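Side-chain contacts in CRISPR-associated protein, Cse2 family (Thermobifida fusca, PDB 4H79), which probably binds nucleic acid as CasB, the Cse2-family subunit of the type I-E CRISPR Cascade complex: residues T19-R24 with I90-Y95; A44-G49 with L94-Q99; R120-S125 with E129-R134. All coordinates share one frame; numbering follows the deposited sequence.

Contact 1. Residues T19-R24 with I90-Y95; sequences TFVDQR and IALTLY
Val21 meets Ala91 and Leu92 with a single methyl group, and most of what touches here converges on that carbon. Val21 CG1 lies 4.0 Å from Leu92 CD2 and 4.2 Å from Ala91 CB, wedged between a branched side chain and a bare methyl. It gets there because CG1 is anti to the backbone N (chi1 166°). Leu92 starts out across the contact line, and its branch turns in to Val21. With chi1 at -97°, well off the usual staggered value, and chi2 near -67°, CD2 is the branch that faces Val21; the two side chains run past one another, pointing oppositely. Ala171 of helix 167-176 touches both Val21 and Ala91, and Val25 and Ile28 pack on Leu92, so the leucine has aliphatic neighbours beyond Val21.

Toward Arg24 the fit slackens. Arg24 CG comes no nearer than 4.5 Å to Leu92 CD1, a marginal contact of the aliphatic stem alone. The stem also lies on the Phe20 ring, with Arg24 CB 3.8 Å above one face and near the rim, while the guanidinium heads elsewhere and gives NH2 to Leu63 O. Thr19 and Gln23, on the side turned from helix 80-99, are exposed. The short segments run nearly side by side, their directions 29° apart, but their axes stay 10.8 Å distant, too far for backbones to meet.

No hydrogen bond or ion pair crosses between 19-24 and 90-95. Cohesion therefore rests on dispersion and on hydrocarbon withdrawn from water, which holds helix 16-33 against helix 80-99 without prescribing a sharp direction, while the charged end of Arg24 is satisfied by a different part of the chain.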
loop_
_atom_site.group_PDB
_atom_site.type_symbol
_atom_site.label_atom_id
_atom_site.label_comp_id
_atom_site.label_asym_id
_atom_site.label_seq_id
_atom_site.Cartn_x
_atom_site.Cartn_y
_atom_site.Cartn_z
ATOM N N THR A 19 -5.632 -8.189 6.392
ATOM C CA THR A 19 -5.116 -9.516 6.782
ATOM C C THR A 19 -4.766 -10.373 5.569
ATOM O O THR A 19 -3.709 -11.037 5.519
ATOM C CB THR A 19 -6.167 -10.284 7.590
ATOM O OG1 THR A 19 -6.391 -9.565 8.790
ATOM C CG2 THR A 19 -5.677 -11.748 7.933
ATOM N N PHE A 20 -5.658 -10.344 4.579
ATOM C CA PHE A 20 -5.379 -11.015 3.305
ATOM C C PHE A 20 -4.172 -10.444 2.617
ATOM O O PHE A 20 -3.307 -11.220 2.133
ATOM C CB PHE A 20 -6.551 -10.981 2.321
ATOM C CG PHE A 20 -6.183 -11.587 0.950
ATOM C CD1 PHE A 20 -6.122 -13.002 0.762
ATOM C CD2 PHE A 20 -5.831 -10.748 -0.121
ATOM C CE1 PHE A 20 -5.768 -13.552 -0.487
ATOM C CE2 PHE A 20 -5.445 -11.285 -1.362
ATOM C CZ PHE A 20 -5.402 -12.674 -1.549
ATOM N N VAL A 21 -4.127 -9.102 2.506
ATOM C CA VAL A 21 -3.055 -8.480 1.728
ATOM C C VAL A 21 -1.707 -8.747 2.400
ATOM O O VAL A 21 -0.729 -9.020 1.735
ATOM C CB VAL A 21 -3.292 -6.955 1.591
ATOM C CG1 VAL A 21 -2.020 -6.226 1.089
ATOM C CG2 VAL A 21 -4.483 -6.703 0.677
ATOM N N ASP A 22 -1.661 -8.671 3.727
ATOM C CA ASP A 22 -0.427 -8.979 4.451
ATOM C C ASP A 22 0.075 -10.416 4.105
ATOM O O ASP A 22 1.280 -10.627 3.880
ATOM C CB ASP A 22 -0.700 -8.905 5.971
ATOM C CG ASP A 22 0.453 -9.444 6.774
ATOM O OD1 ASP A 22 1.630 -9.018 6.628
ATOM O OD2 ASP A 22 0.193 -10.351 7.551
ATOM N N GLN A 23 -0.837 -11.415 4.158
ATOM C CA GLN A 23 -0.491 -12.810 3.903
ATOM C C GLN A 23 -0.067 -12.969 2.409
ATOM O O GLN A 23 0.938 -13.608 2.100
ATOM C CB GLN A 23 -1.712 -13.714 4.305
ATOM C CG GLN A 23 -1.489 -15.214 4.203
ATOM C CD GLN A 23 -0.192 -15.659 4.886
ATOM O OE1 GLN A 23 0.102 -15.289 6.045
ATOM N NE2 GLN A 23 0.604 -16.447 4.158
ATOM N N ARG A 24 -0.804 -12.351 1.483
ATOM C CA ARG A 24 -0.486 -12.502 0.077
ATOM C C ARG A 24 0.886 -11.824 -0.271
ATOM O O ARG A 24 1.692 -12.384 -1.008
ATOM C CB ARG A 24 -1.605 -11.890 -0.778
ATOM C CG ARG A 24 -1.361 -12.126 -2.286
ATOM C CD ARG A 24 -1.647 -13.608 -2.649
ATOM N NE ARG A 24 -1.279 -13.835 -4.054
ATOM C CZ ARG A 24 -0.195 -14.481 -4.462
ATOM N NH1 ARG A 24 0.603 -15.049 -3.581
ATOM N NH2 ARG A 24 0.069 -14.580 -5.764
ATOM N N ILE A 90 -4.626 -2.031 -5.606
ATOM C CA ILE A 90 -3.685 -0.887 -5.493
ATOM C C ILE A 90 -2.490 -1.239 -4.569
ATOM O O ILE A 90 -1.314 -0.948 -4.902
ATOM C CB ILE A 90 -4.405 0.405 -4.975
ATOM C CG1 ILE A 90 -5.479 0.835 -5.986
ATOM C CG2 ILE A 90 -3.394 1.523 -4.689
ATOM C CD1 ILE A 90 -6.503 1.848 -5.438
ATOM N N ALA A 91 -2.806 -1.835 -3.402
ATOM C CA ALA A 91 -1.729 -2.158 -2.458
ATOM C C ALA A 91 -0.708 -3.101 -3.085
ATOM O O ALA A 91 0.524 -2.899 -2.904
ATOM C CB ALA A 91 -2.291 -2.750 -1.164
ATOM N N LEU A 92 -1.183 -4.181 -3.725
ATOM C CA LEU A 92 -0.267 -5.162 -4.368
ATOM C C LEU A 92 0.549 -4.530 -5.463
ATOM O O LEU A 92 1.756 -4.845 -5.596
ATOM C CB LEU A 92 -1.055 -6.336 -4.979
ATOM C CG LEU A 92 -1.133 -7.593 -4.091
ATOM C CD1 LEU A 92 0.228 -8.266 -3.893
ATOM C CD2 LEU A 92 -1.663 -7.258 -2.774
ATOM N N THR A 93 -0.092 -3.646 -6.248
ATOM C CA THR A 93 0.660 -2.954 -7.388
ATOM C C THR A 93 1.711 -2.060 -6.796
ATOM O O THR A 93 2.875 -2.015 -7.270
ATOM C CB THR A 93 -0.349 -2.103 -8.205
ATOM O OG1 THR A 93 -1.337 -3.017 -8.748
ATOM C CG2 THR A 93 0.361 -1.375 -9.364
ATOM N N LEU A 94 1.346 -1.278 -5.745
ATOM C CA LEU A 94 2.357 -0.421 -5.080
ATOM C C LEU A 94 3.507 -1.276 -4.521
ATOM O O LEU A 94 4.697 -0.926 -4.655
ATOM C CB LEU A 94 1.733 0.432 -3.927
ATOM C CG LEU A 94 0.743 1.508 -4.408
ATOM C CD1 LEU A 94 0.036 2.118 -3.226
ATOM C CD2 LEU A 94 1.518 2.612 -5.207
ATOM N N TYR A 95 3.176 -2.364 -3.843
ATOM C CA TYR A 95 4.254 -3.213 -3.319
ATOM C C TYR A 95 5.209 -3.702 -4.446
ATOM O O TYR A 95 6.459 -3.769 -4.256
ATOM C CB TYR A 95 3.638 -4.459 -2.550
ATOM C CG TYR A 95 4.768 -5.440 -2.241
ATOM C CD1 TYR A 95 5.714 -5.138 -1.222
ATOM C CD2 TYR A 95 4.919 -6.648 -2.993
ATOM C CE1 TYR A 95 6.817 -5.977 -0.996
ATOM C CE2 TYR A 95 5.972 -7.521 -2.730
ATOM C CZ TYR A 95 6.914 -7.164 -1.740
ATOM O OH TYR A 95 7.976 -8.007 -1.462
#

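Contact 2. Residues A44-G49 with L94-Q99; sequences ARLRRG and LYAIHQ
Arg47 reaches over Ala96 and Ile97 and closes the contact with a hydrogen bond at its tip. Its CB starts off to the flank of the contact, and the first carbon to engage is CG, which rests 3.8 Å from Ala96 CB and 3.9 Å from Ile97 CG1, bridging the two residues. CD comes next, 3.4 Å from Ala96 O. At chi3 (-57°) the chain bends, and the guanidinium turns back, so that one face lies over Ala44 CA of its own helix, toward the rim. The tip, NH1, then donates to Ala96 O at 3.0 Å, with a fairly straight N-H...O angle of 156°. That oxygen lies close to the guanidinium plane, but the donor stands above the carbonyl plane instead of on a lone pair. Ala96 O belongs to the last turns of helix 80-99, where the carbonyls would be expected to favour a positive partner.

Beside the arginine, Leu46 presses on the same alanine: Leu46 CB and Ala96 CB are 3.7 Å apart, and the leucine also packs on Ile64. The methyl of Ala96 is thus shared by the hydrocarbon of two successive residues. Ile97 also touches Arg152 of helix 144-160.

The small alanine lets the two axes come within 8.3 Å while crossing steeply at 114°. This is a close helix-helix crossing over a small residue, part of the all-helical Cse2 fold, with a side-chain-to-backbone hydrogen bond tying helix 37-49 to the C-terminal part of helix 80-99.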
loop_
_atom_site.group_PDB
_atom_site.type_symbol
_atom_site.label_atom_id
_atom_site.label_comp_id
_atom_site.label_asym_id
_atom_site.label_seq_id
_atom_site.Cartn_x
_atom_site.Cartn_y
_atom_site.Cartn_z
ATOM N N ALA A 44 6.366 -8.375 -11.739
ATOM C CA ALA A 44 6.549 -7.641 -13.022
ATOM C C ALA A 44 5.216 -7.375 -13.697
ATOM O O ALA A 44 4.958 -6.255 -14.259
ATOM C CB ALA A 44 7.402 -8.465 -13.992
ATOM N N ARG A 45 4.347 -8.390 -13.717
ATOM C CA ARG A 45 2.989 -8.166 -14.349
ATOM C C ARG A 45 2.146 -7.117 -13.601
ATOM O O ARG A 45 1.423 -6.314 -14.243
ATOM C CB ARG A 45 2.216 -9.494 -14.424
ATOM C CG ARG A 45 2.834 -10.437 -15.492
ATOM C CD ARG A 45 2.261 -11.857 -15.431
ATOM N NE ARG A 45 0.969 -11.849 -16.104
ATOM C CZ ARG A 45 0.020 -12.776 -15.938
ATOM N NH1 ARG A 45 0.213 -13.808 -15.112
ATOM N NH2 ARG A 45 -1.132 -12.659 -16.594
ATOM N N LEU A 46 2.229 -7.128 -12.261
ATOM C CA LEU A 46 1.578 -6.091 -11.454
ATOM C C LEU A 46 2.085 -4.674 -11.814
ATOM O O LEU A 46 1.267 -3.743 -12.010
ATOM C CB LEU A 46 1.802 -6.312 -9.982
ATOM C CG LEU A 46 0.925 -7.469 -9.390
ATOM C CD1 LEU A 46 1.485 -7.901 -8.058
ATOM C CD2 LEU A 46 -0.547 -7.093 -9.312
ATOM N N ARG A 47 3.421 -4.502 -11.928
ATOM C CA ARG A 47 3.904 -3.222 -12.411
ATOM C C ARG A 47 3.417 -2.841 -13.805
ATOM O O ARG A 47 3.101 -1.690 -14.075
ATOM C CB ARG A 47 5.459 -3.200 -12.379
ATOM C CG ARG A 47 5.979 -3.187 -10.895
ATOM C CD ARG A 47 7.559 -2.993 -10.953
ATOM N NE ARG A 47 8.264 -4.048 -11.759
ATOM C CZ ARG A 47 8.716 -5.211 -11.245
ATOM N NH1 ARG A 47 8.498 -5.484 -9.953
ATOM N NH2 ARG A 47 9.388 -6.063 -12.004
ATOM N N ARG A 48 3.389 -3.793 -14.727
ATOM C CA ARG A 48 3.020 -3.491 -16.105
ATOM C C ARG A 48 1.525 -3.149 -16.138
ATOM O O ARG A 48 1.063 -2.373 -17.004
ATOM C CB ARG A 48 3.346 -4.706 -17.016
ATOM C CG ARG A 48 2.956 -4.532 -18.485
ATOM C CD ARG A 48 3.825 -5.404 -19.409
ATOM N NE ARG A 48 3.656 -6.853 -19.184
ATOM C CZ ARG A 48 2.632 -7.557 -19.632
ATOM N NH1 ARG A 48 2.594 -8.869 -19.401
ATOM N NH2 ARG A 48 1.640 -6.943 -20.321
ATOM N N GLY A 49 0.754 -3.746 -15.219
ATOM C CA GLY A 49 -0.700 -3.435 -15.065
ATOM C C GLY A 49 -1.061 -2.109 -14.405
ATOM O O GLY A 49 -2.240 -1.699 -14.455
ATOM N N LEU A 94 1.346 -1.278 -5.745
ATOM C CA LEU A 94 2.357 -0.421 -5.080
ATOM C C LEU A 94 3.507 -1.276 -4.521
ATOM O O LEU A 94 4.697 -0.926 -4.655
ATOM C CB LEU A 94 1.733 0.432 -3.927
ATOM C CG LEU A 94 0.743 1.508 -4.408
ATOM C CD1 LEU A 94 0.036 2.118 -3.226
ATOM C CD2 LEU A 94 1.518 2.612 -5.207
ATOM N N TYR A 95 3.176 -2.364 -3.843
ATOM C CA TYR A 95 4.254 -3.213 -3.319
ATOM C C TYR A 95 5.209 -3.702 -4.446
ATOM O O TYR A 95 6.459 -3.769 -4.256
ATOM C CB TYR A 95 3.638 -4.459 -2.550
ATOM C CG TYR A 95 4.768 -5.440 -2.241
ATOM C CD1 TYR A 95 5.714 -5.138 -1.222
ATOM C CD2 TYR A 95 4.919 -6.648 -2.993
ATOM C CE1 TYR A 95 6.817 -5.977 -0.996
ATOM C CE2 TYR A 95 5.972 -7.521 -2.730
ATOM C CZ TYR A 95 6.914 -7.164 -1.740
ATOM O OH TYR A 95 7.976 -8.007 -1.462
ATOM N N ALA A 96 4.624 -4.119 -5.592
ATOM C CA ALA A 96 5.441 -4.581 -6.747
ATOM C C ALA A 96 6.415 -3.513 -7.224
ATOM O O ALA A 96 7.547 -3.803 -7.601
ATOM C CB ALA A 96 4.512 -5.004 -7.899
ATOM N N ILE A 97 5.949 -2.277 -7.233
ATOM C CA ILE A 97 6.828 -1.143 -7.601
ATOM C C ILE A 97 7.888 -0.939 -6.526
ATOM O O ILE A 97 9.091 -0.817 -6.826
ATOM C CB ILE A 97 5.972 0.146 -7.697
ATOM C CG1 ILE A 97 5.062 0.073 -8.938
ATOM C CG2 ILE A 97 6.900 1.395 -7.817
ATOM C CD1 ILE A 97 3.939 1.078 -8.868
ATOM N N HIS A 98 7.460 -1.016 -5.247
ATOM C CA HIS A 98 8.387 -0.822 -4.083
ATOM C C HIS A 98 9.482 -1.837 -4.000
ATOM O O HIS A 98 10.672 -1.502 -3.779
ATOM C CB HIS A 98 7.490 -0.887 -2.786
ATOM C CG HIS A 98 8.113 -0.193 -1.617
ATOM N ND1 HIS A 98 7.423 0.069 -0.482
ATOM C CD2 HIS A 98 9.457 0.199 -1.395
ATOM C CE1 HIS A 98 8.291 0.658 0.425
ATOM N NE2 HIS A 98 9.532 0.736 -0.146
ATOM N N GLN A 99 9.143 -3.116 -4.223
ATOM C CA GLN A 99 10.122 -4.237 -4.077
ATOM C C GLN A 99 11.120 -4.393 -5.245
ATOM O O GLN A 99 12.209 -4.940 -5.074
ATOM C CB GLN A 99 9.366 -5.570 -3.864
ATOM C CG GLN A 99 10.281 -6.715 -3.393
ATOM C CD GLN A 99 10.854 -6.443 -1.981
ATOM O OE1 GLN A 99 10.102 -6.348 -1.002
ATOM N NE2 GLN A 99 12.170 -6.295 -1.872
#

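Contact 3. Residues R120-S125 with E129-R134; sequences RLMPSS and EPLRKR
Leu131 CD2 is the point on which Leu121 and Met122 both close. Met122 CE sits 3.4 Å from it, tighter than ordinary van der Waals contact, and 3.9 Å from Leu131 CG; Leu121 adds CB and CD1, each 3.8 Å from the same Leu131 CD2.

The conformations explain how one methyl takes three partners. Leu131 holds CG anti to its backbone N (chi1 179°), which, with chi2 near 52°, sets CD2 against the loop. Met122 adopts the less common first torsion, with CG between the backbone N and the carbonyl carbon (chi1 59°); its chain then runs extended about chi2 and folds at chi3, which curls the terminal methyl back onto the leucine. Methionine and leucine pass at a slant. Leu121, with CG beside its own backbone N, meets Leu131 at about a right angle, presenting its flank as well as one methyl. Leu157 of helix 144-160 packs on both leucines, and Phe194 of helix 180-195 borders Met122.

No polar bond crosses between the segments; Arg132 pairs within its own helix, and Arg134 with Glu153 of helix 144-160. Arg132 turns its end away from the loop to Glu129, one turn back, in a salt bridge: Arg132 NH2 meets the syn lone pair of Glu129 OE2 at 3.1 Å, and OE2 lies close to the guanidinium plane, while NH2 to OE1 and NE to OE2 are weak additions. Asp128 OD2 accepts a hydrogen bond from Leu131 N, fixing the start of the helix.

Chemically, loop and helix are joined by hydrocarbon and a bent thioether side chain, whereas the ion pair would steady the first helical turn without bridging to residues 120-125.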
loop_
_atom_site.group_PDB
_atom_site.type_symbol
_atom_site.label_atom_id
_atom_site.label_comp_id
_atom_site.label_asym_id
_atom_site.label_seq_id
_atom_site.Cartn_x
_atom_site.Cartn_y
_atom_site.Cartn_z
ATOM N N ARG A 120 10.986 9.613 7.299
ATOM C CA ARG A 120 12.412 9.123 7.192
ATOM C C ARG A 120 13.088 9.679 5.966
ATOM O O ARG A 120 14.298 9.666 5.855
ATOM C CB ARG A 120 12.501 7.568 7.150
ATOM C CG ARG A 120 11.972 6.856 8.401
ATOM C CD ARG A 120 12.438 7.538 9.627
ATOM N NE ARG A 120 12.032 6.723 10.782
ATOM C CZ ARG A 120 12.802 5.810 11.355
ATOM N NH1 ARG A 120 14.038 5.615 10.927
ATOM N NH2 ARG A 120 12.354 5.132 12.389
ATOM N N LEU A 121 12.295 10.132 5.012
ATOM C CA LEU A 121 12.857 10.765 3.777
ATOM C C LEU A 121 13.515 12.103 4.047
ATOM O O LEU A 121 14.220 12.626 3.213
ATOM C CB LEU A 121 11.759 10.965 2.708
ATOM C CG LEU A 121 11.148 9.688 2.121
ATOM C CD1 LEU A 121 9.934 10.024 1.209
ATOM C CD2 LEU A 121 12.187 8.895 1.328
ATOM N N MET A 122 13.340 12.641 5.246
ATOM C CA MET A 122 13.938 13.983 5.548
ATOM C C MET A 122 14.667 13.904 6.895
ATOM O O MET A 122 14.445 12.952 7.661
ATOM C CB MET A 122 12.841 15.119 5.505
ATOM C CG MET A 122 11.755 14.898 6.444
ATOM S SD MET A 122 10.190 15.671 5.850
ATOM C CE MET A 122 9.727 14.704 4.448
ATOM N N PRO A 123 15.509 14.884 7.198
ATOM C CA PRO A 123 16.250 14.847 8.520
ATOM C C PRO A 123 15.213 14.893 9.656
ATOM O O PRO A 123 14.191 15.569 9.514
ATOM C CB PRO A 123 17.096 16.127 8.475
ATOM C CG PRO A 123 17.287 16.391 6.969
ATOM C CD PRO A 123 15.910 16.058 6.390
ATOM N N SER A 124 15.427 14.177 10.762
ATOM C CA SER A 124 14.427 14.155 11.836
ATOM C C SER A 124 14.309 15.551 12.442
ATOM O O SER A 124 13.275 15.889 12.972
ATOM C CB SER A 124 14.730 13.115 12.902
ATOM O OG SER A 124 15.900 13.505 13.549
ATOM N N SER A 125 15.380 16.330 12.290
ATOM C CA SER A 125 15.479 17.755 12.613
ATOM C C SER A 125 14.427 18.632 11.827
ATOM O O SER A 125 13.836 19.561 12.391
ATOM C CB SER A 125 16.970 18.174 12.369
ATOM O OG SER A 125 17.277 19.580 12.481
ATOM N N GLU A 129 9.522 20.954 2.819
ATOM C CA GLU A 129 8.170 21.550 2.647
ATOM C C GLU A 129 7.500 21.095 1.374
ATOM O O GLU A 129 6.325 20.771 1.414
ATOM C CB GLU A 129 8.203 23.083 2.758
ATOM C CG GLU A 129 8.593 23.482 4.156
ATOM C CD GLU A 129 7.496 23.201 5.201
ATOM O OE1 GLU A 129 7.855 23.297 6.407
ATOM O OE2 GLU A 129 6.294 22.908 4.851
ATOM N N PRO A 130 8.240 21.054 0.248
ATOM C CA PRO A 130 7.604 20.563 -0.997
ATOM C C PRO A 130 7.154 19.089 -0.851
ATOM O O PRO A 130 6.055 18.748 -1.259
ATOM C CB PRO A 130 8.733 20.708 -2.045
ATOM C CG PRO A 130 9.588 21.851 -1.515
ATOM C CD PRO A 130 9.566 21.691 -0.008
ATOM N N LEU A 131 7.981 18.223 -0.247
ATOM C CA LEU A 131 7.570 16.841 -0.042
ATOM C C LEU A 131 6.374 16.764 0.967
ATOM O O LEU A 131 5.421 16.007 0.771
ATOM C CB LEU A 131 8.736 16.010 0.453
ATOM C CG LEU A 131 8.451 14.530 0.743
ATOM C CD1 LEU A 131 7.780 13.770 -0.407
ATOM C CD2 LEU A 131 9.797 13.842 1.159
ATOM N N ARG A 132 6.417 17.565 2.021
ATOM C CA ARG A 132 5.357 17.507 3.019
ATOM C C ARG A 132 4.059 17.983 2.360
ATOM O O ARG A 132 2.980 17.400 2.601
ATOM C CB ARG A 132 5.676 18.356 4.253
ATOM C CG ARG A 132 4.613 18.154 5.405
ATOM C CD ARG A 132 3.527 19.279 5.496
ATOM N NE ARG A 132 4.184 20.532 5.931
ATOM C CZ ARG A 132 4.396 20.832 7.216
ATOM N NH1 ARG A 132 3.955 20.010 8.201
ATOM N NH2 ARG A 132 5.059 21.937 7.518
ATOM N N LYS A 133 4.160 19.013 1.509
ATOM C CA LYS A 133 2.983 19.526 0.788
ATOM C C LYS A 133 2.374 18.416 -0.074
ATOM O O LYS A 133 1.133 18.222 -0.066
ATOM C CB LYS A 133 3.349 20.723 -0.091
ATOM C CG LYS A 133 2.200 21.288 -0.912
ATOM C CD LYS A 133 2.596 22.588 -1.621
ATOM C CE LYS A 133 1.453 23.171 -2.447
ATOM N NZ LYS A 133 0.656 24.192 -1.703
ATOM N N ARG A 134 3.232 17.699 -0.813
ATOM C CA ARG A 134 2.776 16.576 -1.669
ATOM C C ARG A 134 2.153 15.450 -0.851
ATOM O O ARG A 134 1.166 14.851 -1.273
ATOM C CB ARG A 134 3.907 16.031 -2.569
ATOM C CG ARG A 134 4.214 17.028 -3.688
ATOM C CD ARG A 134 5.541 16.772 -4.397
ATOM N NE ARG A 134 5.395 15.788 -5.463
ATOM C CZ ARG A 134 5.693 14.494 -5.360
ATOM N NH1 ARG A 134 6.173 13.994 -4.220
ATOM N NH2 ARG A 134 5.512 13.703 -6.417
#

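Contacts 1 and 2 are neighbours, their centres 11 Å apart, and both use helix 80-99: residues 90-95 receive helix 16-33 and the overlapping 94-99 receives helix 37-49. The two groups touch directly, with Thr93 CG2 against Leu46 O. Successive N-terminal helices are thus gathered on one later helix, at different angles. Contact 3 closes a short loop onto helix 129-138 later in the chain, after both others are complete. Its centre lies 26 Å from contact 1 and 25 Å from contact 2, without touching either; helix 144-160 packs beside all three. Contact 1 lies near the middle of the chain, contact 3 at its periphery, so the contacts join different parts of one all-helical fold.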